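Local structure of Cys-Gly metallodipeptidase DUG1 (4G1P) at residues A[210-215]-A[417-422]; A[199-204]-A[439-444]; A[347-352]-A[387-392]; A[285-290]-A[308-313]. The protein hydrolyses the dipeptide Cys-Gly as a zinc- or manganese-dependent M20-family metallopeptidase and is the catalytic component of the yeast glutathione-degrading complex. One frame throughout, in Å; residues are numbered along the deposited sequence.

Interaction 1 of 4, residues A[210-215]-A[417-422]; sequences VLTYGL and TREGGS. With CYS (cysteine), chain E.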
# COMPACT_ATOMS: atom_id res chain seq x y z
N VAL A 210 -12.16 -28.32 20.43
CA VAL A 210 -11.38 -29.26 19.62
C VAL A 210 -10.02 -29.48 20.26
O VAL A 210 -9.57 -28.70 21.09
CB VAL A 210 -11.17 -28.75 18.15
CG1 VAL A 210 -12.46 -28.27 17.53
CG2 VAL A 210 -10.14 -27.65 18.10
N LEU A 211 -9.37 -30.56 19.86
CA LEU A 211 -7.95 -30.69 20.14
C LEU A 211 -7.26 -30.84 18.79
O LEU A 211 -7.78 -31.48 17.87
CB LEU A 211 -7.67 -31.87 21.08
CG LEU A 211 -8.34 -31.75 22.45
CD1 LEU A 211 -8.04 -32.96 23.28
CD2 LEU A 211 -7.89 -30.49 23.18
N THR A 212 -6.10 -30.21 18.66
CA THR A 212 -5.51 -30.06 17.37
C THR A 212 -4.27 -30.90 17.25
O THR A 212 -3.36 -30.80 18.07
CB THR A 212 -5.23 -28.59 17.06
OG1 THR A 212 -6.49 -27.90 16.98
CG2 THR A 212 -4.50 -28.43 15.73
N TYR A 213 -4.24 -31.76 16.23
CA TYR A 213 -3.12 -32.67 16.05
C TYR A 213 -2.28 -32.40 14.79
O TYR A 213 -1.33 -33.14 14.51
CB TYR A 213 -3.60 -34.13 16.08
CG TYR A 213 -4.51 -34.53 14.93
CD1 TYR A 213 -5.89 -34.38 15.03
CD2 TYR A 213 -3.99 -35.08 13.77
CE1 TYR A 213 -6.71 -34.75 13.99
CE2 TYR A 213 -4.81 -35.44 12.73
CZ TYR A 213 -6.16 -35.28 12.85
OH TYR A 213 -6.98 -35.66 11.80
N GLY A 214 -2.61 -31.33 14.06
CA GLY A 214 -1.89 -31.00 12.83
C GLY A 214 -1.88 -29.54 12.39
O GLY A 214 -2.89 -28.85 12.46
N LEU A 215 -0.73 -29.08 11.92
CA LEU A 215 -0.61 -27.71 11.41
C LEU A 215 -0.04 -27.69 10.00
O LEU A 215 0.86 -28.46 9.68
CB LEU A 215 0.33 -26.90 12.29
CG LEU A 215 -0.11 -26.58 13.70
CD1 LEU A 215 1.11 -26.38 14.55
CD2 LEU A 215 -0.96 -25.33 13.69
N THR A 417 -8.98 -32.25 15.39
CA THR A 417 -8.92 -31.44 14.19
C THR A 417 -7.50 -31.10 13.81
O THR A 417 -6.59 -31.17 14.63
CB THR A 417 -9.64 -30.10 14.38
OG1 THR A 417 -8.99 -29.38 15.42
CG2 THR A 417 -11.10 -30.31 14.75
N ARG A 418 -7.33 -30.71 12.56
CA ARG A 418 -6.07 -30.14 12.14
C ARG A 418 -6.26 -28.64 12.02
O ARG A 418 -7.33 -28.13 12.31
CB ARG A 418 -5.62 -30.79 10.84
CG ARG A 418 -5.29 -32.26 11.05
CD ARG A 418 -5.13 -33.01 9.76
NE ARG A 418 -3.88 -32.69 9.10
CZ ARG A 418 -3.36 -33.42 8.13
NH1 ARG A 418 -3.97 -34.52 7.73
NH2 ARG A 418 -2.22 -33.06 7.56
N GLU A 419 -5.20 -27.94 11.65
CA GLU A 419 -5.23 -26.49 11.55
C GLU A 419 -4.79 -26.01 10.18
O GLU A 419 -3.79 -26.49 9.63
CB GLU A 419 -4.31 -25.86 12.59
CG GLU A 419 -5.01 -25.10 13.69
CD GLU A 419 -5.81 -23.92 13.18
OE1 GLU A 419 -5.30 -23.17 12.32
OE2 GLU A 419 -6.96 -23.75 13.66
N GLY A 420 -5.54 -25.04 9.65
CA GLY A 420 -5.12 -24.34 8.44
C GLY A 420 -3.97 -23.40 8.74
O GLY A 420 -3.11 -23.15 7.90
N GLY A 421 -3.96 -22.87 9.96
CA GLY A 421 -2.92 -21.96 10.38
C GLY A 421 -1.61 -22.67 10.67
O GLY A 421 -1.51 -23.88 10.46
N SER A 422 -0.64 -21.92 11.18
CA SER A 422 0.71 -22.43 11.39
C SER A 422 1.29 -21.99 12.72
O SER A 422 1.06 -20.87 13.18
CB SER A 422 1.61 -21.93 10.29
OG SER A 422 1.04 -22.26 9.05
N CYS E . 0.85 -16.08 11.61
CA CYS E . 1.37 -16.43 10.31
C CYS E . 0.45 -17.48 9.67
O CYS E . 0.18 -18.52 10.26
CB CYS E . 2.81 -16.92 10.42
SG CYS E . 3.57 -17.33 8.87

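Interaction 2 of 4, residues A[199-204]-A[439-444]; sequences SDNYWL and LLPMGR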
# COMPACT_ATOMS: atom_id res chain seq x y z
N SER A 199 -0.97 -23.31 23.31
CA SER A 199 -2.29 -22.76 23.10
C SER A 199 -2.15 -21.57 22.17
O SER A 199 -1.88 -20.46 22.61
CB SER A 199 -2.89 -22.32 24.42
OG SER A 199 -4.24 -21.97 24.25
N ASP A 200 -2.32 -21.80 20.88
CA ASP A 200 -2.05 -20.77 19.89
C ASP A 200 -2.84 -21.00 18.62
O ASP A 200 -2.36 -20.73 17.52
CB ASP A 200 -0.56 -20.75 19.57
CG ASP A 200 -0.06 -19.37 19.16
OD1 ASP A 200 -0.87 -18.42 19.07
OD2 ASP A 200 1.15 -19.23 18.92
N ASN A 201 -4.04 -21.54 18.76
CA ASN A 201 -4.96 -21.64 17.65
C ASN A 201 -6.38 -21.61 18.18
O ASN A 201 -6.59 -21.14 19.29
CB ASN A 201 -4.69 -22.88 16.79
CG ASN A 201 -4.98 -24.17 17.52
OD1 ASN A 201 -4.61 -24.34 18.68
ND2 ASN A 201 -5.65 -25.09 16.83
N TYR A 202 -7.34 -22.13 17.42
CA TYR A 202 -8.76 -21.89 17.71
C TYR A 202 -9.56 -23.13 17.43
O TYR A 202 -9.10 -24.02 16.72
CB TYR A 202 -9.28 -20.75 16.83
CG TYR A 202 -8.19 -19.76 16.55
CD1 TYR A 202 -7.35 -19.92 15.45
CD2 TYR A 202 -7.95 -18.71 17.43
CE1 TYR A 202 -6.30 -19.03 15.23
CE2 TYR A 202 -6.91 -17.82 17.21
CZ TYR A 202 -6.09 -17.98 16.11
OH TYR A 202 -5.05 -17.10 15.89
N TRP A 203 -10.78 -23.17 17.98
CA TRP A 203 -11.75 -24.20 17.62
C TRP A 203 -11.99 -24.05 16.14
O TRP A 203 -11.82 -22.97 15.58
CB TRP A 203 -13.08 -23.97 18.32
CG TRP A 203 -13.06 -24.14 19.78
CD1 TRP A 203 -12.00 -24.51 20.55
CD2 TRP A 203 -14.16 -23.95 20.67
NE1 TRP A 203 -12.37 -24.57 21.87
CE2 TRP A 203 -13.69 -24.22 21.98
CE3 TRP A 203 -15.49 -23.57 20.50
CZ2 TRP A 203 -14.51 -24.14 23.10
CZ3 TRP A 203 -16.31 -23.49 21.62
CH2 TRP A 203 -15.81 -23.77 22.90
N LEU A 204 -12.42 -25.13 15.52
CA LEU A 204 -12.78 -25.10 14.12
C LEU A 204 -13.92 -24.12 13.85
O LEU A 204 -13.90 -23.35 12.89
CB LEU A 204 -13.21 -26.51 13.70
CG LEU A 204 -13.78 -26.64 12.30
CD1 LEU A 204 -12.70 -26.30 11.32
CD2 LEU A 204 -14.28 -28.07 12.12
N LEU A 439 -1.69 -29.37 20.96
CA LEU A 439 -2.24 -28.04 20.73
C LEU A 439 -3.62 -27.88 21.36
O LEU A 439 -4.55 -28.59 21.00
CB LEU A 439 -2.34 -27.73 19.24
CG LEU A 439 -1.05 -27.86 18.46
CD1 LEU A 439 -1.30 -27.35 17.07
CD2 LEU A 439 0.05 -27.08 19.13
N LEU A 440 -3.74 -26.94 22.28
CA LEU A 440 -4.95 -26.74 23.08
C LEU A 440 -5.56 -25.38 22.80
O LEU A 440 -5.32 -24.42 23.55
CB LEU A 440 -4.61 -26.81 24.57
CG LEU A 440 -5.57 -27.43 25.58
CD1 LEU A 440 -5.24 -26.96 26.97
CD2 LEU A 440 -7.03 -27.17 25.25
N PRO A 441 -6.37 -25.28 21.75
CA PRO A 441 -6.98 -24.01 21.34
C PRO A 441 -7.82 -23.39 22.44
O PRO A 441 -8.63 -24.05 23.08
CB PRO A 441 -7.90 -24.42 20.18
CG PRO A 441 -8.22 -25.85 20.46
CD PRO A 441 -6.94 -26.43 21.04
N MET A 442 -7.64 -22.10 22.67
CA MET A 442 -8.51 -21.43 23.61
C MET A 442 -9.75 -20.91 22.90
O MET A 442 -10.87 -21.26 23.27
CB MET A 442 -7.81 -20.27 24.30
CG MET A 442 -8.73 -19.44 25.16
SD MET A 442 -7.80 -18.60 26.43
CE MET A 442 -7.80 -19.83 27.74
N GLY A 443 -9.54 -20.09 21.87
CA GLY A 443 -10.64 -19.37 21.27
C GLY A 443 -11.42 -20.07 20.16
O GLY A 443 -11.18 -21.24 19.83
N ARG A 444 -12.36 -19.32 19.59
CA ARG A 444 -13.21 -19.81 18.51
C ARG A 444 -12.65 -19.43 17.15
O ARG A 444 -11.77 -18.58 17.06
CB ARG A 444 -14.63 -19.26 18.66
CG ARG A 444 -15.16 -19.35 20.07
CD ARG A 444 -16.63 -19.02 20.10
NE ARG A 444 -17.17 -19.00 21.45
CZ ARG A 444 -18.38 -18.54 21.76
NH1 ARG A 444 -19.16 -18.05 20.80
NH2 ARG A 444 -18.79 -18.55 23.02
O HOH W 1 -5.10 -20.95 21.70
O HOH W 2 -7.40 -18.84 21.23
O HOH W 3 -10.58 -25.51 24.06

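Interaction 3 of 4, residues A[347-352]-A[387-392]; sequences IRTVPD and GAYWVS. With CYS (cysteine), chain E.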
# COMPACT_ATOMS: atom_id res chain seq x y z
N ILE A 347 2.50 -19.70 0.60
CA ILE A 347 1.96 -21.03 0.39
C ILE A 347 1.86 -21.78 1.72
O ILE A 347 2.82 -21.84 2.49
CB ILE A 347 2.80 -21.83 -0.60
CG1 ILE A 347 2.90 -21.09 -1.95
CG2 ILE A 347 2.21 -23.22 -0.78
CD1 ILE A 347 3.82 -21.74 -2.98
N ARG A 348 0.67 -22.31 1.99
CA ARG A 348 0.49 -23.17 3.15
C ARG A 348 0.93 -24.58 2.80
O ARG A 348 0.38 -25.20 1.90
CB ARG A 348 -0.97 -23.15 3.60
CG ARG A 348 -1.45 -21.79 4.11
CD ARG A 348 -0.82 -21.41 5.44
NE ARG A 348 -1.11 -20.02 5.78
CZ ARG A 348 -0.80 -19.43 6.93
NH1 ARG A 348 -0.22 -20.11 7.92
NH2 ARG A 348 -1.10 -18.14 7.10
N THR A 349 1.94 -25.08 3.49
CA THR A 349 2.47 -26.39 3.15
C THR A 349 1.83 -27.53 3.94
O THR A 349 1.39 -27.36 5.07
CB THR A 349 3.99 -26.42 3.32
OG1 THR A 349 4.30 -26.31 4.71
CG2 THR A 349 4.63 -25.26 2.58
N VAL A 350 1.78 -28.69 3.31
CA VAL A 350 1.24 -29.89 3.91
C VAL A 350 2.24 -31.00 3.69
O VAL A 350 3.19 -30.83 2.92
CB VAL A 350 -0.07 -30.28 3.23
CG1 VAL A 350 -1.11 -29.18 3.41
CG2 VAL A 350 0.19 -30.58 1.77
N PRO A 351 2.06 -32.16 4.35
CA PRO A 351 2.91 -33.27 3.94
C PRO A 351 2.54 -33.74 2.52
O PRO A 351 1.36 -33.72 2.15
CB PRO A 351 2.59 -34.35 4.97
CG PRO A 351 1.22 -33.99 5.47
CD PRO A 351 1.19 -32.51 5.49
N ASP A 352 3.52 -34.12 1.72
CA ASP A 352 4.91 -34.14 2.16
C ASP A 352 5.74 -33.11 1.41
O ASP A 352 6.72 -33.46 0.77
CB ASP A 352 5.53 -35.53 1.91
CG ASP A 352 4.57 -36.67 2.25
OD1 ASP A 352 4.04 -36.71 3.38
OD2 ASP A 352 4.35 -37.53 1.37
N GLY A 387 8.12 -21.90 7.68
CA GLY A 387 7.76 -22.57 8.92
C GLY A 387 7.20 -23.92 8.56
O GLY A 387 6.43 -24.03 7.61
N ALA A 388 7.59 -24.96 9.30
CA ALA A 388 7.28 -26.33 8.92
C ALA A 388 5.85 -26.71 9.21
O ALA A 388 5.23 -26.18 10.12
CB ALA A 388 8.21 -27.29 9.60
N TYR A 389 5.32 -27.64 8.42
CA TYR A 389 4.05 -28.27 8.76
C TYR A 389 4.28 -29.30 9.86
O TYR A 389 5.43 -29.67 10.14
CB TYR A 389 3.41 -28.91 7.53
CG TYR A 389 4.24 -29.97 6.85
CD1 TYR A 389 4.31 -31.26 7.37
CD2 TYR A 389 4.93 -29.69 5.68
CE1 TYR A 389 5.05 -32.24 6.75
CE2 TYR A 389 5.68 -30.67 5.05
CZ TYR A 389 5.73 -31.93 5.60
OH TYR A 389 6.47 -32.91 4.98
N TRP A 390 3.21 -29.78 10.47
CA TRP A 390 3.36 -30.71 11.57
C TRP A 390 2.14 -31.60 11.64
O TRP A 390 1.01 -31.12 11.54
CB TRP A 390 3.56 -29.95 12.88
CG TRP A 390 3.51 -30.79 14.13
CD1 TRP A 390 4.51 -31.56 14.65
CD2 TRP A 390 2.41 -30.90 15.05
NE1 TRP A 390 4.10 -32.16 15.82
CE2 TRP A 390 2.82 -31.77 16.09
CE3 TRP A 390 1.12 -30.36 15.09
CZ2 TRP A 390 1.98 -32.11 17.16
CZ3 TRP A 390 0.29 -30.70 16.14
CH2 TRP A 390 0.72 -31.57 17.17
N VAL A 391 2.36 -32.90 11.78
CA VAL A 391 1.26 -33.82 11.92
C VAL A 391 1.62 -34.80 13.02
O VAL A 391 2.74 -35.30 13.07
CB VAL A 391 0.95 -34.62 10.63
CG1 VAL A 391 -0.42 -35.25 10.72
CG2 VAL A 391 1.01 -33.75 9.41
N SER A 392 0.67 -35.07 13.90
CA SER A 392 0.90 -36.02 14.97
C SER A 392 -0.29 -36.91 15.15
O SER A 392 -1.39 -36.61 14.67
CB SER A 392 1.20 -35.29 16.27
OG SER A 392 0.72 -36.05 17.36
N CYS E . 0.85 -16.08 11.61
CA CYS E . 1.37 -16.43 10.31
C CYS E . 0.45 -17.48 9.67
O CYS E . 0.18 -18.52 10.26
CB CYS E . 2.81 -16.92 10.42
SG CYS E . 3.57 -17.33 8.87
O HOH W 4 6.09 -35.81 5.43

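Interaction 4 of 4, residues A[285-290]-A[308-313]; sequences IEFSVE and DILMHR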
# COMPACT_ATOMS: atom_id res chain seq x y z
N ILE A 285 -16.80 -35.06 12.32
CA ILE A 285 -16.39 -33.76 12.72
C ILE A 285 -17.70 -33.07 12.58
O ILE A 285 -18.53 -33.50 11.85
CB ILE A 285 -15.12 -33.26 12.06
CG1 ILE A 285 -13.94 -33.81 12.80
CG2 ILE A 285 -15.06 -31.76 12.07
CD1 ILE A 285 -12.71 -33.85 11.98
N GLU A 286 -17.90 -32.00 13.32
CA GLU A 286 -19.03 -31.16 13.08
C GLU A 286 -18.63 -29.89 12.43
O GLU A 286 -17.95 -29.11 12.99
CB GLU A 286 -19.76 -30.85 14.36
CG GLU A 286 -19.53 -31.87 15.43
CD GLU A 286 -20.74 -32.08 16.30
OE1 GLU A 286 -21.56 -31.18 16.37
OE2 GLU A 286 -20.85 -33.15 16.88
N PHE A 287 -19.09 -29.71 11.22
CA PHE A 287 -18.85 -28.46 10.51
C PHE A 287 -19.68 -28.37 9.25
O PHE A 287 -19.96 -29.37 8.60
CB PHE A 287 -17.38 -28.32 10.14
CG PHE A 287 -16.99 -26.94 9.74
CD1 PHE A 287 -17.01 -25.91 10.66
CD2 PHE A 287 -16.60 -26.67 8.44
CE1 PHE A 287 -16.64 -24.63 10.29
CE2 PHE A 287 -16.24 -25.39 8.06
CZ PHE A 287 -16.26 -24.37 8.99
N SER A 288 -20.06 -27.15 8.90
CA SER A 288 -20.83 -26.92 7.69
C SER A 288 -20.42 -25.59 7.07
O SER A 288 -19.89 -24.70 7.75
CB SER A 288 -22.30 -26.87 8.02
OG SER A 288 -22.53 -25.75 8.85
N VAL A 289 -20.70 -25.45 5.77
CA VAL A 289 -20.34 -24.26 5.03
C VAL A 289 -21.06 -23.04 5.60
O VAL A 289 -20.55 -21.92 5.54
CB VAL A 289 -20.61 -24.43 3.52
CG1 VAL A 289 -22.11 -24.44 3.24
CG2 VAL A 289 -19.92 -23.35 2.71
N GLU A 290 -22.23 -23.27 6.19
CA GLU A 290 -22.98 -22.19 6.82
C GLU A 290 -22.17 -21.56 7.93
O GLU A 290 -22.23 -20.36 8.16
CB GLU A 290 -24.29 -22.71 7.41
CG GLU A 290 -25.38 -22.98 6.39
CD GLU A 290 -25.04 -24.13 5.45
OE1 GLU A 290 -24.33 -25.08 5.88
OE2 GLU A 290 -25.48 -24.07 4.28
N ASP A 308 -14.75 -31.49 1.95
CA ASP A 308 -13.92 -30.67 1.07
C ASP A 308 -13.39 -29.43 1.77
O ASP A 308 -12.20 -29.14 1.69
CB ASP A 308 -14.70 -30.29 -0.18
CG ASP A 308 -14.79 -31.42 -1.17
OD1 ASP A 308 -13.78 -32.17 -1.30
OD2 ASP A 308 -15.86 -31.56 -1.81
N ILE A 309 -14.29 -28.71 2.44
CA ILE A 309 -13.89 -27.55 3.21
C ILE A 309 -12.79 -27.96 4.19
O ILE A 309 -11.76 -27.29 4.31
CB ILE A 309 -15.05 -26.97 4.00
CG1 ILE A 309 -16.17 -26.52 3.06
CG2 ILE A 309 -14.58 -25.79 4.82
CD1 ILE A 309 -17.50 -26.28 3.75
N LEU A 310 -13.00 -29.08 4.88
CA LEU A 310 -12.05 -29.48 5.90
C LEU A 310 -10.71 -29.86 5.28
O LEU A 310 -9.66 -29.42 5.74
CB LEU A 310 -12.62 -30.58 6.79
CG LEU A 310 -13.89 -30.24 7.58
CD1 LEU A 310 -14.47 -31.47 8.25
CD2 LEU A 310 -13.66 -29.14 8.61
N MET A 311 -10.76 -30.64 4.21
CA MET A 311 -9.52 -31.12 3.60
C MET A 311 -8.72 -30.03 2.91
O MET A 311 -7.49 -30.08 2.86
CB MET A 311 -9.78 -32.30 2.67
CG MET A 311 -10.09 -33.58 3.42
SD MET A 311 -10.02 -35.01 2.34
CE MET A 311 -11.11 -34.46 1.03
N HIS A 312 -9.43 -29.03 2.38
CA HIS A 312 -8.75 -27.91 1.77
C HIS A 312 -8.25 -26.87 2.78
O HIS A 312 -7.34 -26.11 2.46
CB HIS A 312 -9.59 -27.30 0.64
CG HIS A 312 -9.51 -28.09 -0.63
ND1 HIS A 312 -10.52 -28.91 -1.07
CD2 HIS A 312 -8.50 -28.21 -1.53
CE1 HIS A 312 -10.15 -29.50 -2.19
NE2 HIS A 312 -8.93 -29.09 -2.50
N ARG A 313 -8.81 -26.86 3.99
CA ARG A 313 -8.19 -26.11 5.09
C ARG A 313 -7.02 -26.85 5.71
O ARG A 313 -6.08 -26.23 6.18
CB ARG A 313 -9.16 -25.84 6.23
CG ARG A 313 -10.40 -25.11 5.86
CD ARG A 313 -11.38 -25.19 7.01
NE ARG A 313 -10.96 -24.35 8.11
CZ ARG A 313 -11.74 -23.44 8.68
NH1 ARG A 313 -12.98 -23.28 8.24
NH2 ARG A 313 -11.29 -22.69 9.68

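Interaction 1 of 4, residues A[210-215]-A[417-422]
Strand 210-215 and strand 417-419 run parallel with their axes 35° apart, bonded through Thr-417 N to Leu-211 O (2.9 Å), Tyr-213 N to Thr-417 O (2.9 Å) and Glu-419 N to Gly-214 O. This is a parallel pair of the mixed sheet built round the long strand 210-226 of the M20 peptidase fold, and the loop that follows carries Ser-422 to the substrate pocket. Thr-417 is gripped at both backbone atoms, its N-H and C=O reaching the residues on either side of Thr-212. Its hydroxyl sits between the backbone N and carbonyl carbon (chi1 62°), which brings OG1 against Val-210 CG2 and within 3.3 Å of Thr-212 OG1, a weak hydrogen bond; the stronger partner of Thr-212 OG1 is the amide of Asn-201. Thr-417 CG2 meanwhile packs on Val-210 CB and CG1, the side chains crossing at about a right angle. On the face carrying Arg-418, the aliphatic part of that side chain lies over the Tyr-213 ring, CG standing 3.9 Å from the centroid in a CH-pi contact displaced toward the rim. Gly-214 leaves room beside Arg-418 CG. On the face of Thr-212 and Leu-215, Glu-419 turns its CB to Leu-215 CD2 (3.6 Å) and its CG to Thr-212 CG2. The chain then leaves the sheet toward Ser-422, which contributes to the pockets of the bound cysteine and glycine and whose OG bonds to Arg-216 O. The turn is held by the Glu-419 carboxylate, whose OE1 takes the N-H of Gly-421 on its anti side at 2.7 Å.

Interaction 2 of 4, residues A[199-204]-A[439-444]
Ser-199 OG donates to Leu-440 O at 2.8 Å, and Trp-203 N donates to Gly-443 O at 2.7 Å with an almost straight N-H...O angle of 170°; these two bonds pin the loops at opposite ends of the contact. With OG anti to the backbone N (chi1 -171°), the serine hydroxyl reaches the leucine carbonyl and also accepts from a water. That water donates a second hydrogen bond to Asn-201 O and accepts from Met-442 N. A second water links Asn-201 O to Gly-443 N, so the asparagine carbonyl takes two waters. A third accepts from Trp-203 NE1 in the plane of the indole and donates to Pro-441 O, 2.6 Å from that water. Water thus joins Asn-201 O to Met-442 N and Gly-443 N, which lie too far from it to pair directly. Pro-441 is the wedge of the packing: its CB presses on Tyr-202 C (3.5 Å) and on Asn-201 OD1 (3.6 Å), alongside the asparagine amide, while CG meets Trp-203 CD1 at 4.0 Å, the side chains crossing at about a right angle. Gly-443 O lies over one face of the indole, and Arg-444 O approaches Tyr-202 CB. Farther out, Arg-444 NE is held by Asp-457 and Asn-460. Between the two bonded ends, Asp-200 turns away from 439-444 to bind a zinc ion, and the Tyr-202 ring passes close to the metal and the bound glycine. The arrangement belongs to the dinuclear zinc site of M20 peptidases, where loops leaving the strand ends, here 195-198 and 437-439, surround the metals.

Interaction 3 of 4, residues A[347-352]-A[387-392]
Arg-348 of strand 340-349 belongs to the cysteine pocket; just beyond it the same chain packs on the Tyr-389 ring, which projects from the break in strand 378-391. The ring lies under the Val-350 to Pro-351 peptide: Pro-351 N stands 3.7 Å above its plane, over the centre, and Val-350 C nearer the rim. Pro-351 CB touches Tyr-389 CE1 at 3.7 Å, while Pro-351 CD makes a CH-pi contact with the same face, 4.2 Å from the centroid. Thr-349 approaches instead at the ring edge, its OG1 in plane and 3.6 Å from Tyr-389 CD2. Tyr-389 CG sits between its backbone N and carbonyl carbon (chi1 59°), turning the ring across to the 347-352 chain. Beyond the ring Val-391 CG2 closes on Pro-351 CG at 4.0 Å, and one water links Tyr-389 OH to Asp-352 OD1. Arg-348 faces the other way, toward the ligand: its NH1 donates to the O atom of the bound cysteine at 2.9 Å, nearly straight at 168°. Its NH2 bonds to Ser-234 of the second subunit, which so supports the arginine from the second shell. Aromatic and van der Waals packing joins 349-352 to Tyr-389, with a water as the polar bridge, whereas Arg-348 binds the cysteine, consistent with a role in substrate recognition; its positive guanidinium would be expected to polarise the cysteine carbonyl that it meets in its own plane.

Interaction 4 of 4, residues A[285-290]-A[308-313]
Phe-287 is the bump of this contact, its ring leaning into the hollow between Ile-309, Leu-310 and Arg-313 on one side of helix 306-314. With CG anti to the backbone N (chi1 -165°), the ring extends toward the helix. Ile-309 CG2 meets it at the edge, 3.7 Å from Phe-287 CE2, the two side chains crossing at about a right angle. Leu-310 CD2 comes in obliquely at Phe-287 CD2 (3.8 Å), and Arg-313 NH1 reaches Phe-287 CZ at 3.5 Å, with the guanidinium plane nearly perpendicular to the ring. Smaller bumps complete the fit to each side: Ile-285 CG2 sets against the other leucine branch, Leu-310 CD1, at 3.9 Å, and the isoleucine tip, Ile-309 CD1, presses on Val-289 CB at 3.6 Å. The contact is apolar, apart from the arginine nitrogen at the ring. Ser-288 is the N-cap of helix 289-296, so the stretch bearing Phe-287 leads straight into that helix. Leu-292 from its first turn packs on Phe-287, Ile-309 and Arg-313, Leu-204 of a loop adds to Phe-287 and Leu-310, and Val-240 and Ile-236 of the second subunit pack on Ile-309 and Arg-313.

Interactions 1 and 3 share the sheet of strand 210-226, their centres about 11 Å apart, and both reach the bound cysteine, through Ser-422 and Arg-348. Interactions 1 and 2, centres about 8 Å apart, are joined by Thr-212 and Asn-201, and loop 199-204 carries Asp-200 to the zinc site. Interaction 4 sits farther out, its centre about 17 Å from that of interaction 2, and Leu-204 makes the touch between them. Along the chain, 199-204 and 439-444 enclose the other pairs, 210-215 and 417-422 come next inward, and within these 285-290 with 308-313 precedes 347-352 with 387-392. Interactions 1 to 3 thus converge on the substrate site, while interaction 4 packs farther off, against the second subunit.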